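Local coordinates for EVE domain-containing protein (Pseudomonas syringae pv. tomato str. DC3000, PDB 2EVE), which is of unknown function but carries an EVE domain, related to the ASCH and PUA domains, and so may recognise modified nucleic acid bases, at residues R30-M41 with K91-I99; P55-G63 with I104-L114. All coordinates share one frame; numbering follows the deposited sequence.

Interaction 1: R30-M41 with K91-I99; sequences RNYQARNFLRTM and KNPWSALDI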
loop_
_atom_site.group_PDB
_atom_site.type_symbol
_atom_site.label_atom_id
_atom_site.label_comp_id
_atom_site.label_asym_id
_atom_site.label_seq_id
_atom_site.Cartn_x
_atom_site.Cartn_y
_atom_site.Cartn_z
ATOM N N ARG A 30 7.914 -1.987 -7.425
ATOM C CA ARG A 30 9.224 -2.193 -8.029
ATOM C C ARG A 30 10.396 -1.664 -7.218
ATOM O O ARG A 30 11.349 -1.114 -7.768
ATOM C CB ARG A 30 9.228 -1.556 -9.421
ATOM C CG ARG A 30 8.213 -2.184 -10.377
ATOM C CD ARG A 30 8.665 -3.573 -10.817
ATOM N NE ARG A 30 7.744 -4.208 -11.760
ATOM C CZ ARG A 30 6.654 -4.885 -11.410
ATOM N NH1 ARG A 30 6.333 -5.023 -10.130
ATOM N NH2 ARG A 30 5.893 -5.443 -12.344
ATOM N N ASN A 31 10.318 -1.838 -5.907
ATOM C CA ASN A 31 11.373 -1.424 -4.993
ATOM C C ASN A 31 11.620 -2.692 -4.182
ATOM O O ASN A 31 10.672 -3.295 -3.679
ATOM C CB ASN A 31 10.864 -0.274 -4.114
ATOM C CG ASN A 31 11.804 0.064 -2.979
ATOM O OD1 ASN A 31 11.957 -0.710 -2.040
ATOM N ND2 ASN A 31 12.439 1.227 -3.059
ATOM N N TYR A 32 12.875 -3.116 -4.069
ATOM C CA TYR A 32 13.172 -4.348 -3.346
ATOM C C TYR A 32 12.776 -4.345 -1.875
ATOM O O TYR A 32 12.281 -5.349 -1.366
ATOM C CB TYR A 32 14.653 -4.700 -3.500
ATOM C CG TYR A 32 14.996 -5.173 -4.891
ATOM C CD1 TYR A 32 14.471 -6.369 -5.389
ATOM C CD2 TYR A 32 15.818 -4.415 -5.724
ATOM C CE1 TYR A 32 14.758 -6.796 -6.684
ATOM C CE2 TYR A 32 16.109 -4.835 -7.020
ATOM C CZ TYR A 32 15.578 -6.022 -7.492
ATOM O OH TYR A 32 15.863 -6.433 -8.775
ATOM N N GLN A 33 12.986 -3.225 -1.192
ATOM C CA GLN A 33 12.627 -3.138 0.220
ATOM C C GLN A 33 11.107 -3.253 0.372
ATOM O O GLN A 33 10.609 -3.951 1.263
ATOM C CB GLN A 33 13.127 -1.816 0.816
ATOM C CG GLN A 33 12.802 -1.626 2.299
ATOM C CD GLN A 33 13.420 -0.360 2.870
ATOM O OE1 GLN A 33 13.494 0.667 2.193
ATOM N NE2 GLN A 33 13.848 -0.423 4.127
ATOM N N ALA A 34 10.377 -2.576 -0.512
ATOM C CA ALA A 34 8.918 -2.605 -0.497
ATOM C C ALA A 34 8.436 -4.014 -0.838
ATOM O O ALA A 34 7.509 -4.537 -0.210
ATOM C CB ALA A 34 8.359 -1.590 -1.503
ATOM N N ARG A 35 9.074 -4.624 -1.833
ATOM C CA ARG A 35 8.727 -5.980 -2.253
ATOM C C ARG A 35 8.930 -6.947 -1.104
ATOM O O ARG A 35 8.087 -7.806 -0.842
ATOM C CB ARG A 35 9.606 -6.446 -3.422
ATOM C CG ARG A 35 9.366 -7.912 -3.814
ATOM C CD ARG A 35 10.550 -8.534 -4.555
ATOM N NE ARG A 35 11.685 -8.780 -3.664
ATOM C CZ ARG A 35 12.792 -9.429 -4.024
ATOM N NH1 ARG A 35 12.919 -9.899 -5.260
ATOM N NH2 ARG A 35 13.771 -9.610 -3.148
ATOM N N ASN A 36 10.059 -6.816 -0.418
ATOM C CA ASN A 36 10.340 -7.723 0.681
ATOM C C ASN A 36 9.296 -7.616 1.785
ATOM O O ASN A 36 8.885 -8.635 2.343
ATOM C CB ASN A 36 11.760 -7.496 1.202
ATOM C CG ASN A 36 12.815 -7.986 0.220
ATOM O OD1 ASN A 36 12.524 -8.804 -0.659
ATOM N ND2 ASN A 36 14.045 -7.506 0.374
ATOM N N PHE A 37 8.857 -6.400 2.101
ATOM C CA PHE A 37 7.819 -6.246 3.114
ATOM C C PHE A 37 6.534 -6.894 2.598
ATOM O O PHE A 37 5.861 -7.633 3.317
ATOM C CB PHE A 37 7.553 -4.770 3.421
ATOM C CG PHE A 37 8.498 -4.176 4.427
ATOM C CD1 PHE A 37 8.686 -4.785 5.664
ATOM C CD2 PHE A 37 9.182 -3.000 4.147
ATOM C CE1 PHE A 37 9.546 -4.230 6.614
ATOM C CE2 PHE A 37 10.048 -2.434 5.091
ATOM C CZ PHE A 37 10.228 -3.051 6.324
ATOM N N LEU A 38 6.199 -6.624 1.339
ATOM C CA LEU A 38 4.990 -7.181 0.742
ATOM C C LEU A 38 4.970 -8.705 0.850
ATOM O O LEU A 38 3.933 -9.301 1.138
ATOM C CB LEU A 38 4.885 -6.737 -0.723
ATOM C CG LEU A 38 3.647 -7.158 -1.523
ATOM C CD1 LEU A 38 3.327 -6.089 -2.555
ATOM C CD2 LEU A 38 3.883 -8.502 -2.188
ATOM N N ARG A 39 6.122 -9.331 0.636
ATOM C CA ARG A 39 6.222 -10.785 0.711
ATOM C C ARG A 39 5.999 -11.341 2.118
ATOM O O ARG A 39 5.692 -12.521 2.270
ATOM C CB ARG A 39 7.585 -11.242 0.185
ATOM C CG ARG A 39 7.722 -11.134 -1.325
ATOM C CD ARG A 39 9.127 -11.500 -1.766
ATOM N NE ARG A 39 9.208 -11.686 -3.212
ATOM C CZ ARG A 39 10.315 -12.050 -3.850
ATOM N NH1 ARG A 39 11.440 -12.262 -3.172
ATOM N NH2 ARG A 39 10.292 -12.226 -5.166
ATOM N N THR A 40 6.157 -10.509 3.146
ATOM C CA THR A 40 5.949 -10.991 4.507
ATOM C C THR A 40 4.525 -10.765 5.010
ATOM O O THR A 40 4.176 -11.186 6.119
ATOM C CB THR A 40 6.948 -10.363 5.521
ATOM O OG1 THR A 40 6.741 -8.945 5.623
ATOM C CG2 THR A 40 8.382 -10.646 5.088
HETATM N N MSE A 41 3.697 -10.108 4.202
HETATM C CA MSE A 41 2.308 -9.873 4.584
HETATM C C MSE A 41 1.580 -11.211 4.605
HETATM O O MSE A 41 1.860 -12.091 3.791
HETATM C CB MSE A 41 1.641 -8.917 3.592
HETATM C CG MSE A 41 2.235 -7.524 3.625
HETATM SE SE MSE A 41 1.479 -6.365 2.287
HETATM C CE MSE A 41 0.190 -5.419 3.368
ATOM N N LYS A 91 11.990 -16.629 -13.881
ATOM C CA LYS A 91 12.759 -15.741 -13.020
ATOM C C LYS A 91 12.115 -14.365 -12.948
ATOM O O LYS A 91 12.493 -13.450 -13.681
ATOM C CB LYS A 91 14.192 -15.610 -13.537
ATOM C CG LYS A 91 15.078 -14.725 -12.679
ATOM C CD LYS A 91 15.195 -15.276 -11.268
ATOM C CE LYS A 91 16.107 -14.410 -10.416
ATOM N NZ LYS A 91 17.479 -14.324 -10.995
ATOM N N ASN A 92 11.139 -14.231 -12.058
ATOM C CA ASN A 92 10.427 -12.974 -11.873
ATOM C C ASN A 92 10.835 -12.398 -10.518
ATOM O O ASN A 92 10.529 -12.972 -9.476
ATOM C CB ASN A 92 8.923 -13.223 -11.895
ATOM C CG ASN A 92 8.123 -11.945 -11.992
ATOM O OD1 ASN A 92 8.594 -10.871 -11.615
ATOM N ND2 ASN A 92 6.896 -12.054 -12.490
ATOM N N PRO A 93 11.526 -11.252 -10.519
ATOM C CA PRO A 93 11.966 -10.634 -9.263
ATOM C C PRO A 93 10.877 -9.916 -8.471
ATOM O O PRO A 93 11.115 -9.500 -7.337
ATOM C CB PRO A 93 13.053 -9.656 -9.721
ATOM C CG PRO A 93 13.478 -10.191 -11.080
ATOM C CD PRO A 93 12.161 -10.593 -11.670
ATOM N N TRP A 94 9.689 -9.785 -9.050
ATOM C CA TRP A 94 8.615 -9.056 -8.388
ATOM C C TRP A 94 7.418 -9.874 -7.932
ATOM O O TRP A 94 7.094 -10.911 -8.512
ATOM C CB TRP A 94 8.153 -7.924 -9.303
ATOM C CG TRP A 94 9.297 -7.085 -9.763
ATOM C CD1 TRP A 94 9.761 -6.957 -11.042
ATOM C CD2 TRP A 94 10.144 -6.275 -8.943
ATOM N NE1 TRP A 94 10.850 -6.114 -11.067
ATOM C CE2 TRP A 94 11.107 -5.686 -9.790
ATOM C CE3 TRP A 94 10.186 -5.996 -7.569
ATOM C CZ2 TRP A 94 12.100 -4.825 -9.311
ATOM C CZ3 TRP A 94 11.177 -5.139 -7.090
ATOM C CH2 TRP A 94 12.121 -4.566 -7.962
ATOM N N SER A 95 6.755 -9.376 -6.894
ATOM C CA SER A 95 5.596 -10.046 -6.318
ATOM C C SER A 95 4.389 -9.137 -6.175
ATOM O O SER A 95 4.514 -7.953 -5.864
ATOM C CB SER A 95 5.949 -10.602 -4.935
ATOM O OG SER A 95 7.040 -11.500 -5.001
ATOM N N ALA A 96 3.215 -9.713 -6.400
ATOM C CA ALA A 96 1.958 -9.000 -6.259
ATOM C C ALA A 96 1.171 -9.804 -5.239
ATOM O O ALA A 96 1.622 -10.855 -4.785
ATOM C CB ALA A 96 1.211 -8.976 -7.586
ATOM N N LEU A 97 0.004 -9.306 -4.861
ATOM C CA LEU A 97 -0.839 -10.037 -3.933
ATOM C C LEU A 97 -2.257 -9.533 -4.087
ATOM O O LEU A 97 -2.487 -8.514 -4.730
ATOM C CB LEU A 97 -0.334 -9.884 -2.491
ATOM C CG LEU A 97 -0.002 -8.509 -1.903
ATOM C CD1 LEU A 97 -1.259 -7.672 -1.756
ATOM C CD2 LEU A 97 0.661 -8.721 -0.548
ATOM N N ASP A 98 -3.215 -10.265 -3.535
ATOM C CA ASP A 98 -4.601 -9.843 -3.641
ATOM C C ASP A 98 -5.048 -9.196 -2.344
ATOM O O ASP A 98 -4.728 -9.677 -1.254
ATOM C CB ASP A 98 -5.516 -11.028 -3.958
ATOM C CG ASP A 98 -5.177 -11.697 -5.276
ATOM O OD1 ASP A 98 -4.700 -11.007 -6.203
ATOM O OD2 ASP A 98 -5.405 -12.919 -5.385
ATOM N N ILE A 99 -5.789 -8.100 -2.471
ATOM C CA ILE A 99 -6.288 -7.372 -1.315
ATOM C C ILE A 99 -7.807 -7.246 -1.350
ATOM O O ILE A 99 -8.436 -7.424 -2.392
ATOM C CB ILE A 99 -5.706 -5.949 -1.248
ATOM C CG1 ILE A 99 -6.142 -5.149 -2.480
ATOM C CG2 ILE A 99 -4.185 -6.014 -1.164
ATOM C CD1 ILE A 99 -6.154 -3.658 -2.263
HETATM O O HOH W 1 8.542 -13.144 -7.717
HETATM O O HOH W 2 12.154 -13.482 -7.008
#
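R30 and Y32 both lie against the indole of W94. The guanidinium of R30 is stacked almost parallel to it, planes 7° apart, while CD of R30 sits over the five-membered ring, 3.3 Å from its centroid, in a CH-pi contact. A bend at chi2 (-73°) lets the arginine chain fold over the indole. The six-membered ring takes Y32 in an offset stack, centroids 4.7 Å apart.

Further along the helix, two arginines reach backbone and hydroxyl acceptors. R35 NH1 donates to P93 O in the carbonyl plane, on a lone pair, at 2.8 Å, and R39 NE donates to S95 OG at 2.8 Å with an N-H...O angle of 167°. One water links R39 NH2 to N92 O, and a second, held weakly by NH2, also reaches W94 O. Past them the contact turns apolar: L38 and L97 meet tip to tip, CG to CD2 3.5 Å, and SE of M41 touches the same CD2.

In the second shell, N36 OD1 takes both NE and NH2 of R35, D72 and Y82 O hold R30, and D84 accepts from W94 NE1. N31 caps helix 32-40.

The stacked R30 cation is thus probably neutralised partly by D72, and the bonds of R35 and R39 tie helix 32-40 to P93 and to S95, where strand 95-110 begins, while L38 and L97 carry the apolar packing between helix and strand.

Interaction 2: P55-G63 with I104-L114; sequences PEPGIAGIG and IFKNVLGLGYL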
loop_
_atom_site.group_PDB
_atom_site.type_symbol
_atom_site.label_atom_id
_atom_site.label_comp_id
_atom_site.label_asym_id
_atom_site.label_seq_id
_atom_site.Cartn_x
_atom_site.Cartn_y
_atom_site.Cartn_z
ATOM N N PRO A 55 -4.025 15.575 -5.555
ATOM C CA PRO A 55 -4.302 16.842 -4.874
ATOM C C PRO A 55 -4.492 16.729 -3.362
ATOM O O PRO A 55 -4.239 17.683 -2.629
ATOM C CB PRO A 55 -5.555 17.348 -5.584
ATOM C CG PRO A 55 -6.251 16.088 -5.974
ATOM C CD PRO A 55 -5.112 15.238 -6.492
ATOM N N GLU A 56 -4.935 15.566 -2.895
ATOM C CA GLU A 56 -5.144 15.372 -1.466
ATOM C C GLU A 56 -4.495 14.075 -0.993
ATOM O O GLU A 56 -5.182 13.099 -0.689
ATOM C CB GLU A 56 -6.643 15.351 -1.152
ATOM C CG GLU A 56 -6.966 15.438 0.329
ATOM C CD GLU A 56 -8.456 15.432 0.605
ATOM O OE1 GLU A 56 -8.842 15.611 1.778
ATOM O OE2 GLU A 56 -9.242 15.245 -0.349
ATOM N N PRO A 57 -3.155 14.051 -0.919
ATOM C CA PRO A 57 -2.417 12.862 -0.482
ATOM C C PRO A 57 -2.636 12.528 0.987
ATOM O O PRO A 57 -2.767 13.418 1.825
ATOM C CB PRO A 57 -0.967 13.235 -0.778
ATOM C CG PRO A 57 -0.960 14.714 -0.523
ATOM C CD PRO A 57 -2.229 15.159 -1.216
ATOM N N GLY A 58 -2.674 11.238 1.298
ATOM C CA GLY A 58 -2.878 10.835 2.675
ATOM C C GLY A 58 -3.588 9.507 2.774
ATOM O O GLY A 58 -3.919 8.896 1.760
ATOM N N ILE A 59 -3.821 9.055 3.999
ATOM C CA ILE A 59 -4.503 7.786 4.213
ATOM C C ILE A 59 -5.985 7.957 3.895
ATOM O O ILE A 59 -6.680 8.760 4.518
ATOM C CB ILE A 59 -4.305 7.312 5.657
ATOM C CG1 ILE A 59 -2.810 7.065 5.894
ATOM C CG2 ILE A 59 -5.109 6.048 5.913
ATOM C CD1 ILE A 59 -2.448 6.704 7.310
ATOM N N ALA A 60 -6.462 7.184 2.922
ATOM C CA ALA A 60 -7.846 7.276 2.469
ATOM C C ALA A 60 -8.768 6.155 2.925
ATOM O O ALA A 60 -9.989 6.250 2.770
ATOM C CB ALA A 60 -7.872 7.368 0.954
ATOM N N GLY A 61 -8.192 5.094 3.475
ATOM C CA GLY A 61 -9.005 3.984 3.928
ATOM C C GLY A 61 -8.189 2.808 4.417
ATOM O O GLY A 61 -6.986 2.926 4.668
ATOM N N ILE A 62 -8.855 1.666 4.535
ATOM C CA ILE A 62 -8.238 0.441 5.020
ATOM C C ILE A 62 -8.550 -0.741 4.108
ATOM O O ILE A 62 -9.656 -0.861 3.581
ATOM C CB ILE A 62 -8.752 0.110 6.435
ATOM C CG1 ILE A 62 -8.452 1.278 7.374
ATOM C CG2 ILE A 62 -8.113 -1.173 6.942
ATOM C CD1 ILE A 62 -9.063 1.112 8.760
ATOM N N GLY A 63 -7.560 -1.610 3.926
ATOM C CA GLY A 63 -7.736 -2.799 3.111
ATOM C C GLY A 63 -7.199 -3.990 3.882
ATOM O O GLY A 63 -6.633 -3.819 4.959
ATOM N N ILE A 104 -13.533 2.879 4.085
ATOM C CA ILE A 104 -13.172 4.083 3.358
ATOM C C ILE A 104 -13.459 5.267 4.274
ATOM O O ILE A 104 -14.517 5.339 4.903
ATOM C CB ILE A 104 -13.967 4.207 2.034
ATOM C CG1 ILE A 104 -13.570 5.493 1.312
ATOM C CG2 ILE A 104 -15.463 4.139 2.308
ATOM C CD1 ILE A 104 -14.180 5.639 -0.064
ATOM N N PHE A 105 -12.497 6.177 4.372
ATOM C CA PHE A 105 -12.635 7.344 5.230
ATOM C C PHE A 105 -13.449 8.448 4.564
ATOM O O PHE A 105 -13.347 8.671 3.357
ATOM C CB PHE A 105 -11.252 7.898 5.602
ATOM C CG PHE A 105 -10.398 6.952 6.416
ATOM C CD1 PHE A 105 -10.908 5.751 6.901
ATOM C CD2 PHE A 105 -9.078 7.282 6.713
ATOM C CE1 PHE A 105 -10.116 4.897 7.676
ATOM C CE2 PHE A 105 -8.281 6.437 7.485
ATOM C CZ PHE A 105 -8.800 5.243 7.966
ATOM N N LYS A 106 -14.260 9.137 5.359
ATOM C CA LYS A 106 -15.065 10.233 4.842
ATOM C C LYS A 106 -14.106 11.365 4.496
ATOM O O LYS A 106 -14.308 12.101 3.531
ATOM C CB LYS A 106 -16.065 10.707 5.901
ATOM C CG LYS A 106 -16.944 11.870 5.449
ATOM C CD LYS A 106 -17.850 12.372 6.568
ATOM C CE LYS A 106 -18.852 11.312 7.010
ATOM N NZ LYS A 106 -19.762 11.818 8.080
ATOM N N ASN A 107 -13.051 11.486 5.294
ATOM C CA ASN A 107 -12.047 12.516 5.092
ATOM C C ASN A 107 -10.647 11.907 5.105
ATOM O O ASN A 107 -10.285 11.172 6.024
ATOM C CB ASN A 107 -12.164 13.578 6.189
ATOM C CG ASN A 107 -13.469 14.351 6.115
ATOM O OD1 ASN A 107 -13.718 15.078 5.155
ATOM N ND2 ASN A 107 -14.312 14.190 7.129
ATOM N N VAL A 108 -9.867 12.209 4.076
ATOM C CA VAL A 108 -8.512 11.689 3.982
ATOM C C VAL A 108 -7.632 12.285 5.081
ATOM O O VAL A 108 -7.778 13.456 5.438
ATOM C CB VAL A 108 -7.895 12.016 2.596
ATOM C CG1 VAL A 108 -6.423 11.635 2.569
ATOM C CG2 VAL A 108 -8.650 11.267 1.502
ATOM N N LEU A 109 -6.741 11.467 5.637
ATOM C CA LEU A 109 -5.819 11.928 6.672
ATOM C C LEU A 109 -4.571 12.396 5.937
ATOM O O LEU A 109 -3.718 11.590 5.563
ATOM C CB LEU A 109 -5.470 10.793 7.640
ATOM C CG LEU A 109 -6.610 10.297 8.533
ATOM C CD1 LEU A 109 -6.133 9.123 9.380
ATOM C CD2 LEU A 109 -7.090 11.434 9.429
ATOM N N GLY A 110 -4.484 13.706 5.728
ATOM C CA GLY A 110 -3.365 14.287 5.009
ATOM C C GLY A 110 -1.975 13.985 5.533
ATOM O O GLY A 110 -1.771 13.791 6.730
ATOM N N LEU A 111 -1.016 13.953 4.618
ATOM C CA LEU A 111 0.370 13.688 4.963
ATOM C C LEU A 111 0.877 14.706 5.982
ATOM O O LEU A 111 1.519 14.343 6.969
ATOM C CB LEU A 111 1.239 13.737 3.705
ATOM C CG LEU A 111 2.746 13.560 3.897
ATOM C CD1 LEU A 111 3.047 12.183 4.467
ATOM C CD2 LEU A 111 3.443 13.747 2.558
ATOM N N GLY A 112 0.586 15.979 5.739
ATOM C CA GLY A 112 1.024 17.022 6.653
ATOM C C GLY A 112 0.466 16.819 8.048
ATOM O O GLY A 112 1.155 17.042 9.046
ATOM N N TYR A 113 -0.789 16.387 8.112
ATOM C CA TYR A 113 -1.469 16.142 9.377
ATOM C C TYR A 113 -0.817 14.977 10.122
ATOM O O TYR A 113 -0.640 15.022 11.342
ATOM C CB TYR A 113 -2.950 15.856 9.106
ATOM C CG TYR A 113 -3.797 15.619 10.336
ATOM C CD1 TYR A 113 -3.667 16.426 11.466
ATOM C CD2 TYR A 113 -4.751 14.603 10.359
ATOM C CE1 TYR A 113 -4.469 16.226 12.590
ATOM C CE2 TYR A 113 -5.558 14.394 11.475
ATOM C CZ TYR A 113 -5.411 15.207 12.585
ATOM O OH TYR A 113 -6.203 14.995 13.690
ATOM N N LEU A 114 -0.450 13.935 9.384
ATOM C CA LEU A 114 0.191 12.770 9.983
ATOM C C LEU A 114 1.581 13.123 10.510
ATOM O O LEU A 114 2.016 12.590 11.529
ATOM C CB LEU A 114 0.290 11.639 8.954
ATOM C CG LEU A 114 -1.047 11.085 8.450
ATOM C CD1 LEU A 114 -0.819 10.156 7.266
ATOM C CD2 LEU A 114 -1.747 10.345 9.584
HETATM O O HOH W 3 -10.922 14.035 2.104
HETATM O O HOH W 4 -9.374 15.526 4.674
HETATM O O HOH W 5 -11.220 8.381 1.556
#
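I59 and L109 form a hydrogen-bonded antiparallel pair, with L109 N to I59 O at 2.9 Å and nearly straight (172°), and I59 N to L109 O at 3.0 Å but more bent. Next to it G58 faces G110 as a non-hydrogen-bonded pair, where CA of G58 makes a CA-H...O contact with L109 O; beyond that, L111 N reaches P57 O in a weak bond as helix 111-115 begins. Between the two paired regions the chain turns a corner at K106 and N107. Pairing resumes where F105 N donates to A60 O, and G61 lies opposite I104. One water donates to both A60 O and F105 O, bridging the two strands just before the corner.

G61 covers one face of the F105 ring: its CA sits over the centre, 3.9 Å from the centroid, in a CH-pi contact. CG2 of I59 and CG1 of I62 approach the same ring obliquely, the former 3.6 Å from CE2. With CG1 anti to the carbonyl carbon (chi1 -63°), I59 sends CD1 to CD1 of L114, 3.8 Å away, so one isoleucine touches both strand and helix. I145 of helix 139-149 packs on I59 and L109. V108 instead presents CG2 to CB of A60, and E56 slides past it in the opposite direction. Two waters tie E56 OE1 to the backbone of V108, one at N and one at O.

At A60 and G61 strand 58-71 has a classic beta bulge, two residues set against F49 of strand 46-51. Bulged strand 58-71 and kinked strand 95-110 are neighbours in the mixed sheet of this PUA-clan domain, and L111, just past their pairing, lines the pocket that holds tris-hydroxymethyl-methyl-ammonium.

Strand 95-110 runs through both contacts: interaction 1 uses its beginning, where helix 32-40 packs on it, and interaction 2 its end, where it pairs with strand 58-71 before helix 111-115. Their centres are about 23 Å apart, on opposite sides of the chain's centre, though their nearest atoms come within about 6 Å without touching. Strand 58-71 also meets interaction 1, since A69 and I65 pack on L38 and M41. The bound tris-hydroxymethyl-methyl-ammonium lies closer to interaction 2: between nearest atoms, the side chain of L111 is about 4 Å from this molecule. The side chain of N31, in interaction 1, is about 10 Å from the bound tris-hydroxymethyl-methyl-ammonium, again between nearest atoms.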